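Local coordinates for PvdO (Pseudomonas aeruginosa, PDB 5HHA), which probably works in the periplasm in maturation of the pyoverdine chromophore, belongs to the formylglycine-generating-enzyme-like family and binds a calcium ion, at residues D64-F73 / D227-G236; K147-R157 / I278-L286. All coordinates share one frame; numbering follows the deposited sequence. Where two conformers were deposited one is given.

Interaction 1 of 2, residues D64-F73 / D227-G236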
loop_
_atom_site.group_PDB
_atom_site.type_symbol
_atom_site.label_atom_id
_atom_site.label_comp_id
_atom_site.label_asym_id
_atom_site.label_seq_id
_atom_site.Cartn_x
_atom_site.Cartn_y
_atom_site.Cartn_z
ATOM N N ASP A 64 -16.798 -5.603 -7.105
ATOM C CA ASP A 64 -16.002 -4.673 -7.889
ATOM C C ASP A 64 -14.660 -5.224 -8.341
ATOM O O ASP A 64 -13.875 -4.482 -8.950
ATOM C CB ASP A 64 -15.795 -3.340 -7.153
ATOM C CG ASP A 64 -15.022 -3.457 -5.840
ATOM O OD1 ASP A 64 -14.746 -4.576 -5.375
ATOM O OD2 ASP A 64 -14.705 -2.389 -5.281
ATOM N N GLU A 65 -14.388 -6.509 -8.098
ATOM C CA GLU A 65 -13.089 -7.109 -8.409
ATOM C C GLU A 65 -13.050 -7.756 -9.791
ATOM O O GLU A 65 -12.183 -8.555 -10.090
ATOM C CB GLU A 65 -12.712 -8.123 -7.344
ATOM C CG GLU A 65 -12.523 -7.469 -5.974
ATOM C CD GLU A 65 -12.414 -8.443 -4.827
ATOM O OE1 GLU A 65 -11.911 -9.556 -5.023
ATOM O OE2 GLU A 65 -12.769 -8.099 -3.689
ATOM N N GLY A 66 -13.975 -7.374 -10.654
ATOM C CA GLY A 66 -13.986 -7.869 -12.017
ATOM C C GLY A 66 -14.340 -6.779 -12.987
ATOM O O GLY A 66 -14.836 -5.720 -12.606
ATOM N N PRO A 67 -14.150 -7.076 -14.275
ATOM C CA PRO A 67 -13.653 -8.368 -14.775
ATOM C C PRO A 67 -12.162 -8.572 -14.566
ATOM O O PRO A 67 -11.369 -7.612 -14.526
ATOM C CB PRO A 67 -13.952 -8.309 -16.279
ATOM C CG PRO A 67 -14.037 -6.852 -16.564
ATOM C CD PRO A 67 -14.658 -6.221 -15.350
ATOM N N LEU A 68 -11.767 -9.820 -14.472
ATOM C CA LEU A 68 -10.376 -10.190 -14.594
ATOM C C LEU A 68 -9.865 -9.585 -15.878
ATOM O O LEU A 68 -10.542 -9.655 -16.921
ATOM C CB LEU A 68 -10.256 -11.696 -14.660
ATOM C CG LEU A 68 -10.535 -12.438 -13.364
ATOM C CD1 LEU A 68 -10.861 -13.894 -13.634
ATOM C CD2 LEU A 68 -9.316 -12.299 -12.468
ATOM N N HIS A 69 -8.678 -8.999 -15.850
ATOM C CA HIS A 69 -8.151 -8.350 -17.060
ATOM C C HIS A 69 -6.649 -8.279 -16.906
ATOM O O HIS A 69 -6.118 -8.073 -15.798
ATOM C CB HIS A 69 -8.776 -6.956 -17.266
ATOM C CG HIS A 69 -8.437 -5.985 -16.173
ATOM N ND1 HIS A 69 -8.934 -6.105 -14.891
ATOM C CD2 HIS A 69 -7.580 -4.934 -16.150
ATOM C CE1 HIS A 69 -8.429 -5.145 -14.135
ATOM N NE2 HIS A 69 -7.603 -4.421 -14.875
ATOM N N ASP A 70 -5.913 -8.445 -18.004
ATOM C CA ASP A 70 -4.470 -8.508 -17.928
ATOM C C ASP A 70 -3.884 -7.110 -18.117
ATOM O O ASP A 70 -4.340 -6.329 -18.939
ATOM C CB ASP A 70 -3.913 -9.467 -18.969
ATOM C CG ASP A 70 -4.161 -10.915 -18.613
ATOM O OD1 ASP A 70 -4.924 -11.204 -17.678
ATOM O OD2 ASP A 70 -3.649 -11.788 -19.338
ATOM N N VAL A 71 -2.908 -6.796 -17.285
ATOM C CA VAL A 71 -2.250 -5.494 -17.269
ATOM C C VAL A 71 -0.768 -5.703 -17.521
ATOM O O VAL A 71 -0.160 -6.635 -17.006
ATOM C CB VAL A 71 -2.474 -4.792 -15.909
ATOM C CG1 VAL A 71 -1.734 -3.476 -15.830
ATOM C CG2 VAL A 71 -3.920 -4.595 -15.675
ATOM N N THR A 72 -0.212 -4.807 -18.333
ATOM C CA THR A 72 1.176 -4.894 -18.772
ATOM C C THR A 72 2.025 -3.743 -18.277
ATOM O O THR A 72 1.631 -2.592 -18.390
ATOM C CB THR A 72 1.220 -4.904 -20.323
ATOM O OG1 THR A 72 0.534 -6.071 -20.795
ATOM C CG2 THR A 72 2.638 -4.872 -20.865
ATOM N N PHE A 73 3.171 -4.078 -17.698
ATOM C CA PHE A 73 4.195 -3.117 -17.294
ATOM C C PHE A 73 5.352 -3.290 -18.263
ATOM O O PHE A 73 6.067 -4.277 -18.220
ATOM C CB PHE A 73 4.661 -3.350 -15.847
ATOM C CG PHE A 73 3.547 -3.307 -14.875
ATOM C CD1 PHE A 73 3.078 -2.121 -14.410
ATOM C CD2 PHE A 73 2.919 -4.477 -14.485
ATOM C CE1 PHE A 73 2.005 -2.079 -13.530
ATOM C CE2 PHE A 73 1.846 -4.440 -13.590
ATOM C CZ PHE A 73 1.396 -3.232 -13.137
ATOM N N ASP A 227 -16.201 1.313 -9.713
ATOM C CA ASP A 227 -16.910 0.217 -9.073
ATOM C C ASP A 227 -16.763 -1.137 -9.802
ATOM O O ASP A 227 -17.566 -2.063 -9.582
ATOM C CB ASP A 227 -18.391 0.629 -9.015
ATOM C CG ASP A 227 -19.194 -0.179 -8.048
ATOM O OD1 ASP A 227 -18.652 -0.650 -7.019
ATOM O OD2 ASP A 227 -20.409 -0.302 -8.309
ATOM N N HIS A 228 -15.725 -1.268 -10.616
ATOM C CA HIS A 228 -15.554 -2.394 -11.524
ATOM C C HIS A 228 -14.271 -2.125 -12.292
ATOM O O HIS A 228 -13.599 -1.107 -12.068
ATOM C CB HIS A 228 -16.753 -2.423 -12.477
ATOM C CG HIS A 228 -16.863 -1.157 -13.249
ATOM N ND1 HIS A 228 -17.723 -0.130 -12.913
ATOM C CD2 HIS A 228 -16.120 -0.701 -14.280
ATOM C CE1 HIS A 228 -17.527 0.887 -13.736
ATOM N NE2 HIS A 228 -16.554 0.568 -14.566
ATOM N N TYR A 229 -13.948 -3.007 -13.225
ATOM C CA TYR A 229 -12.793 -2.820 -14.105
ATOM C C TYR A 229 -13.167 -2.658 -15.602
ATOM O O TYR A 229 -12.322 -2.846 -16.462
ATOM C CB TYR A 229 -11.835 -3.989 -13.972
ATOM C CG TYR A 229 -11.095 -4.042 -12.647
ATOM C CD1 TYR A 229 -10.303 -2.966 -12.201
ATOM C CD2 TYR A 229 -11.124 -5.191 -11.866
ATOM C CE1 TYR A 229 -9.582 -3.040 -11.019
ATOM C CE2 TYR A 229 -10.388 -5.268 -10.684
ATOM C CZ TYR A 229 -9.615 -4.201 -10.273
ATOM O OH TYR A 229 -8.883 -4.272 -9.106
ATOM N N ASN A 230 -14.426 -2.366 -15.889
ATOM C CA ASN A 230 -14.837 -2.115 -17.272
ATOM C C ASN A 230 -14.225 -0.820 -17.772
ATOM O O ASN A 230 -14.515 0.242 -17.262
ATOM C CB ASN A 230 -16.354 -2.112 -17.377
ATOM C CG ASN A 230 -16.958 -3.436 -16.946
ATOM O OD1 ASN A 230 -16.548 -4.493 -17.401
ATOM N ND2 ASN A 230 -17.900 -3.376 -16.032
ATOM N N GLY A 231 -13.331 -0.934 -18.747
ATOM C CA GLY A 231 -12.632 0.227 -19.274
ATOM C C GLY A 231 -11.351 0.560 -18.534
ATOM O O GLY A 231 -10.754 1.612 -18.776
ATOM N N ALA A 232 -10.902 -0.334 -17.643
ATOM C CA ALA A 232 -9.701 -0.080 -16.847
ATOM C C ALA A 232 -8.481 0.006 -17.752
ATOM O O ALA A 232 -8.391 -0.714 -18.764
ATOM C CB ALA A 232 -9.514 -1.192 -15.842
ATOM N N PRO A 233 -7.489 0.810 -17.368
ATOM C CA PRO A 233 -6.272 0.856 -18.174
ATOM C C PRO A 233 -5.478 -0.438 -18.097
ATOM O O PRO A 233 -5.442 -1.115 -17.062
ATOM C CB PRO A 233 -5.494 2.025 -17.566
ATOM C CG PRO A 233 -6.002 2.115 -16.163
ATOM C CD PRO A 233 -7.427 1.730 -16.217
ATOM N N SER A 234 -4.778 -0.761 -19.182
ATOM C CA SER A 234 -4.068 -2.024 -19.339
ATOM C C SER A 234 -2.556 -1.894 -19.367
ATOM O O SER A 234 -1.862 -2.888 -19.574
ATOM C CB SER A 234 -4.538 -2.726 -20.632
ATOM O OG SER A 234 -5.934 -2.989 -20.595
ATOM N N ASP A 235 -2.046 -0.676 -19.140
ATOM C CA ASP A 235 -0.626 -0.375 -19.303
ATOM C C ASP A 235 0.078 -0.045 -17.985
ATOM O O ASP A 235 1.241 0.386 -17.981
ATOM C CB ASP A 235 -0.421 0.778 -20.294
ATOM C CG ASP A 235 -1.112 2.047 -19.864
ATOM O OD1 ASP A 235 -1.722 2.056 -18.770
ATOM O OD2 ASP A 235 -1.034 3.057 -20.596
ATOM N N GLY A 236 -0.590 -0.315 -16.855
ATOM C CA GLY A 236 -0.049 -0.045 -15.526
ATOM C C GLY A 236 -0.277 1.369 -15.029
ATOM O O GLY A 236 0.083 1.692 -13.885
HETATM O O HOH W 1 -16.472 -0.258 -5.322
HETATM O O HOH W 2 -6.304 -2.089 -14.648
HETATM O O HOH W 3 -6.783 -5.324 -19.632
#

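Interaction 2 of 2, residues K147-R157 / I278-L286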
loop_
_atom_site.group_PDB
_atom_site.type_symbol
_atom_site.label_atom_id
_atom_site.label_comp_id
_atom_site.label_asym_id
_atom_site.label_seq_id
_atom_site.Cartn_x
_atom_site.Cartn_y
_atom_site.Cartn_z
ATOM N N LYS A 147 15.373 12.199 -8.425
ATOM C CA LYS A 147 14.719 11.058 -9.046
ATOM C C LYS A 147 13.224 11.317 -9.111
ATOM O O LYS A 147 12.712 12.276 -8.531
ATOM C CB LYS A 147 15.019 9.776 -8.267
ATOM C CG LYS A 147 16.496 9.577 -7.940
ATOM C CD LYS A 147 17.313 9.425 -9.222
ATOM C CE LYS A 147 18.780 9.163 -8.941
ATOM N NZ LYS A 147 19.514 8.911 -10.210
ATOM N N ARG A 148 12.512 10.472 -9.842
ATOM C CA ARG A 148 11.079 10.653 -10.048
ATOM C C ARG A 148 10.269 9.731 -9.138
ATOM O O ARG A 148 10.011 8.585 -9.482
ATOM C CB ARG A 148 10.725 10.427 -11.524
ATOM C CG ARG A 148 11.557 11.310 -12.459
ATOM C CD ARG A 148 11.052 11.310 -13.898
ATOM N NE ARG A 148 10.945 9.969 -14.466
ATOM C CZ ARG A 148 11.863 9.386 -15.234
ATOM N NH1 ARG A 148 12.987 10.019 -15.544
ATOM N NH2 ARG A 148 11.647 8.160 -15.697
ATOM N N TYR A 149 9.894 10.249 -7.969
ATOM C CA TYR A 149 9.029 9.533 -7.034
ATOM C C TYR A 149 7.580 9.957 -7.230
ATOM O O TYR A 149 7.275 11.071 -7.637
ATOM C CB TYR A 149 9.449 9.782 -5.583
ATOM C CG TYR A 149 10.647 8.986 -5.152
ATOM C CD1 TYR A 149 11.947 9.477 -5.341
ATOM C CD2 TYR A 149 10.513 7.743 -4.547
ATOM C CE1 TYR A 149 13.043 8.744 -4.961
ATOM C CE2 TYR A 149 11.617 7.004 -4.153
ATOM C CZ TYR A 149 12.881 7.512 -4.357
ATOM O OH TYR A 149 13.940 6.747 -3.960
ATOM N N ARG A 150 6.654 9.046 -6.928
ATOM C CA ARG A 150 5.241 9.275 -7.153
ATOM C C ARG A 150 4.426 8.243 -6.372
ATOM O O ARG A 150 4.978 7.291 -5.858
ATOM C CB ARG A 150 4.914 9.159 -8.647
ATOM C CG ARG A 150 5.309 7.835 -9.218
ATOM C CD ARG A 150 4.727 7.634 -10.610
ATOM N NE ARG A 150 5.287 6.460 -11.274
ATOM C CZ ARG A 150 4.885 5.209 -11.079
ATOM N NH1 ARG A 150 3.879 4.938 -10.261
ATOM N NH2 ARG A 150 5.454 4.218 -11.744
ATOM N N MET A 151 3.109 8.420 -6.358
ATOM C CA MET A 151 2.210 7.371 -5.864
ATOM C C MET A 151 2.269 6.135 -6.750
ATOM O O MET A 151 2.489 6.256 -7.970
ATOM C CB MET A 151 0.769 7.875 -5.874
ATOM C CG MET A 151 0.532 9.048 -4.946
ATOM S SD MET A 151 -1.208 9.537 -4.891
ATOM C CE MET A 151 -1.722 8.404 -3.675
ATOM N N LEU A 152 1.968 4.970 -6.173
ATOM C CA LEU A 152 1.659 3.782 -6.956
ATOM C C LEU A 152 0.299 3.934 -7.621
ATOM O O LEU A 152 -0.603 4.572 -7.101
ATOM C CB LEU A 152 1.575 2.560 -6.037
ATOM C CG LEU A 152 2.899 1.916 -5.688
ATOM C CD1 LEU A 152 3.740 2.812 -4.828
ATOM C CD2 LEU A 152 2.635 0.614 -4.994
ATOM N N SER A 153 0.147 3.300 -8.781
ATOM C CA SER A 153 -1.162 3.051 -9.332
ATOM C C SER A 153 -1.760 1.800 -8.679
ATOM O O SER A 153 -1.050 0.965 -8.111
ATOM C CB SER A 153 -1.128 2.885 -10.850
ATOM O OG SER A 153 -0.542 1.640 -11.173
ATOM N N GLU A 154 -3.070 1.664 -8.794
ATOM C CA GLU A 154 -3.757 0.499 -8.235
ATOM C C GLU A 154 -3.215 -0.780 -8.857
ATOM O O GLU A 154 -3.011 -1.790 -8.182
ATOM C CB GLU A 154 -5.263 0.608 -8.440
ATOM C CG GLU A 154 -6.028 -0.454 -7.661
ATOM C CD GLU A 154 -7.534 -0.421 -7.769
ATOM O OE1 GLU A 154 -8.082 0.351 -8.575
ATOM O OE2 GLU A 154 -8.161 -1.165 -6.974
ATOM N N ALA A 155 -2.994 -0.746 -10.168
ATOM C CA ALA A 155 -2.457 -1.918 -10.852
ATOM C C ALA A 155 -1.063 -2.286 -10.350
ATOM O O ALA A 155 -0.740 -3.460 -10.134
ATOM C CB ALA A 155 -2.423 -1.652 -12.349
ATOM N N GLU A 156 -0.198 -1.286 -10.159
ATOM C CA GLU A 156 1.141 -1.538 -9.618
ATOM C C GLU A 156 1.057 -2.170 -8.239
ATOM O O GLU A 156 1.818 -3.060 -7.899
ATOM C CB GLU A 156 1.955 -0.245 -9.521
ATOM C CG GLU A 156 2.429 0.281 -10.859
ATOM C CD GLU A 156 2.991 1.689 -10.804
ATOM O OE1 GLU A 156 2.805 2.402 -9.802
ATOM O OE2 GLU A 156 3.620 2.081 -11.815
ATOM N N ARG A 157 0.109 -1.691 -7.438
ATOM C CA ARG A 157 -0.034 -2.193 -6.085
ATOM C C ARG A 157 -0.470 -3.669 -6.104
ATOM O O ARG A 157 0.111 -4.508 -5.399
ATOM C CB ARG A 157 -0.975 -1.303 -5.276
ATOM C CG ARG A 157 -0.734 -1.296 -3.767
ATOM C CD ARG A 157 -1.148 -2.580 -3.059
ATOM N NE ARG A 157 -0.956 -2.448 -1.616
ATOM C CZ ARG A 157 -1.232 -3.399 -0.735
ATOM N NH1 ARG A 157 -1.867 -4.494 -1.115
ATOM N NH2 ARG A 157 -0.897 -3.232 0.528
ATOM N N ILE A 278 -4.575 4.166 7.375
ATOM C CA ILE A 278 -4.156 4.384 5.990
ATOM C C ILE A 278 -2.770 4.992 5.967
ATOM O O ILE A 278 -2.554 6.088 6.509
ATOM C CB ILE A 278 -5.110 5.323 5.159
ATOM C CG1 ILE A 278 -6.575 4.939 5.328
ATOM C CG2 ILE A 278 -4.691 5.265 3.705
ATOM C CD1 ILE A 278 -7.521 5.959 4.703
ATOM N N GLY A 279 -1.845 4.277 5.346
ATOM C CA GLY A 279 -0.495 4.754 5.081
ATOM C C GLY A 279 -0.271 4.776 3.568
ATOM O O GLY A 279 -1.200 5.058 2.804
ATOM N N PHE A 280 0.953 4.463 3.129
ATOM C CA PHE A 280 1.255 4.582 1.703
ATOM C C PHE A 280 2.595 4.013 1.374
ATOM O O PHE A 280 3.470 3.921 2.237
ATOM C CB PHE A 280 1.200 6.034 1.227
ATOM C CG PHE A 280 2.249 6.932 1.852
ATOM C CD1 PHE A 280 2.087 7.447 3.136
ATOM C CD2 PHE A 280 3.379 7.314 1.133
ATOM C CE1 PHE A 280 3.020 8.301 3.680
ATOM C CE2 PHE A 280 4.324 8.164 1.681
ATOM C CZ PHE A 280 4.136 8.668 2.947
ATOM N N ARG A 281 2.751 3.614 0.118
ATOM C CA ARG A 281 4.055 3.359 -0.474
ATOM C C ARG A 281 4.333 4.477 -1.486
ATOM O O ARG A 281 3.449 5.236 -1.868
ATOM C CB ARG A 281 4.078 2.002 -1.178
ATOM C CG ARG A 281 3.904 0.845 -0.255
ATOM C CD ARG A 281 3.895 -0.488 -0.996
ATOM N NE ARG A 281 3.338 -1.480 -0.116
ATOM C CZ ARG A 281 4.031 -2.311 0.659
ATOM N NH1 ARG A 281 5.352 -2.432 0.559
ATOM N NH2 ARG A 281 3.383 -3.068 1.530
ATOM N N VAL A 282 5.594 4.539 -1.928
ATOM C CA VAL A 282 5.956 5.347 -3.068
ATOM C C VAL A 282 6.589 4.462 -4.124
ATOM O O VAL A 282 7.136 3.389 -3.850
ATOM C CB VAL A 282 6.925 6.513 -2.695
ATOM C CG1 VAL A 282 6.242 7.542 -1.809
ATOM C CG2 VAL A 282 8.210 6.015 -2.031
ATOM N N ALA A 283 6.534 4.976 -5.346
ATOM C CA ALA A 283 7.153 4.329 -6.499
ATOM C C ALA A 283 8.199 5.264 -7.085
ATOM O O ALA A 283 8.110 6.476 -6.907
ATOM C CB ALA A 283 6.107 3.988 -7.551
ATOM N N ARG A 284 9.126 4.682 -7.839
ATOM C CA ARG A 284 10.231 5.436 -8.420
ATOM C C ARG A 284 10.517 4.891 -9.809
ATOM O O ARG A 284 10.688 3.684 -9.977
ATOM C CB ARG A 284 11.452 5.329 -7.500
ATOM C CG ARG A 284 12.818 5.254 -8.170
ATOM C CD ARG A 284 13.620 6.494 -7.922
ATOM N NE ARG A 284 15.033 6.264 -7.569
ATOM C CZ ARG A 284 15.979 5.858 -8.419
ATOM N NH1 ARG A 284 15.681 5.555 -9.667
ATOM N NH2 ARG A 284 17.217 5.733 -7.995
ATOM N N GLU A 285 10.588 5.768 -10.800
ATOM C CA GLU A 285 10.960 5.331 -12.141
ATOM C C GLU A 285 12.449 5.021 -12.142
ATOM O O GLU A 285 13.225 5.617 -11.403
ATOM C CB GLU A 285 10.584 6.391 -13.176
ATOM C CG GLU A 285 9.197 6.133 -13.793
ATOM C CD GLU A 285 8.290 7.355 -13.810
ATOM O OE1 GLU A 285 8.677 8.388 -14.386
ATOM O OE2 GLU A 285 7.170 7.279 -13.268
ATOM N N LEU A 286 12.844 4.049 -12.959
ATOM C CA LEU A 286 14.242 3.646 -13.007
ATOM C C LEU A 286 14.984 4.334 -14.147
ATOM O O LEU A 286 14.372 4.808 -15.103
ATOM C CB LEU A 286 14.339 2.123 -13.100
ATOM C CG LEU A 286 13.836 1.519 -11.789
ATOM C CD1 LEU A 286 13.695 0.005 -11.868
ATOM C CD2 LEU A 286 14.761 1.891 -10.670
ATOM O OXT LEU A 286 16.211 4.455 -14.110
HETATM O O HOH W 4 19.524 5.670 -10.029
HETATM O O HOH W 5 13.800 8.324 -11.306
HETATM O O HOH W 6 1.048 5.436 -3.403
#

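Interaction 1 of 2, residues D64-F73 / D227-G236
The imidazole of H69 and the phenol ring of Y229 meet where the strand 69-73 of this FGE-sulfatase fold is lined by the loop that follows strand 223-224. Their planes stand at 47°, neither stacked nor perpendicular, and H69 CE1 comes down over one face of the tyrosine, 3.2 Å from Y229 CG. Two torsions explain the approach: H69 CG sits between its backbone N and carbonyl carbon (chi1 64°), while Y229 CG lies opposite its own carbonyl carbon. The imidazole is fixed in rotation at both nitrogens. ND1 donates to P67 O at 2.9 Å, in the plane of that carbonyl, and NE2 shares a water with P233 O. D64 O lies over the other face of the phenol, and the ring is thus held between D64 O and H69 CE1; M52 of strand 42-52 and E154 and E158 of helix 154-162 also touch it.

The backbone of Y229 opens a type II turn reaching A232, and its N donates to G66 O at 2.9 Å. Nearby, P67, entered through a cis peptide, lays its CD 3.3 Å from N230 OD1. Farther along, T72 N donates to S234 O over 2.8 Å in a fairly straight bond (167°). Strand 42-52 pairs with 69-73 through backbone bonds of H69 with M52 and V71 with F50, whereas 227-236 forms no regular strand. G236, with a positive phi, places its CA 3.5 Å from F73 CE1.

Interaction 2 of 2, residues K147-R157 / I278-L286
R150 turns toward E285 because its CG lies between the backbone N and carbonyl carbon (chi1 57°) and the chain then runs extended to NE, while E285 bends at chi2 to bring its carboxylate between R148 and R150. This salt-bridge network flanks a short antiparallel pairing of strand 149-150 with strand 278-285 in the FGE-sulfatase fold. R150 NE meets E285 OE2 at 2.9 Å nearly along the C-O direction, the guanidinium and carboxylate being almost coplanar. R148 NE takes the other oxygen, E285 OE1, at 2.8 Å on its anti side, with the two planes turned 41° apart. The far end of R150 grips E156 with NH1 and NH2, one nitrogen to each oxygen, and NH1 also donates to M151 O. These bonds hold the guanidinium in place, and A283 CB rests over one of its faces.

E156 OE1 additionally accepts from S153 N, while E156 N donates to S153 OG: a capping box that starts helix 154-162. In the backbone, A283 N to R150 O (2.8 Å) and R150 N to A283 O make the hydrogen-bonded pair; Y149 and R284 form the adjacent non-hydrogen-bonded one.

Within that second pair, R284 CB lies over one face of the Y149 ring, 4.0 Å from its centroid, a CH-pi contact. D35 receives both the Y149 hydroxyl and R284 NE, tying their polar ends together. Y149 OH sits at the edge of the R284 guanidinium, while K147 CG lies over one face of it, 3.6 Å from R284 NE.

Overall arrangement
Interactions 1 and 2 have centres 18 Å apart and interleave along the chain: 64-73, 147-157, 227-236, then 278-286. Both reach the same mixed sheet, 69-73 through strand 42-52 and 149-150 through strand 278-285, and both belong to the same FGE-sulfatase-like domain. The N-terminal end of helix 154-162, with the N-cap S153 just before it, is where the two contacts touch. S153 OG lies 2.8 Å from G236 O, a probable hydrogen bond; F73 CE1 packs on E156 CG at 3.6 Å, and Y229 OH comes near E154 OE2. Distant parts of the sequence therefore converge on the helix start, joining the more peripheral loop contact to the buried strand pairing.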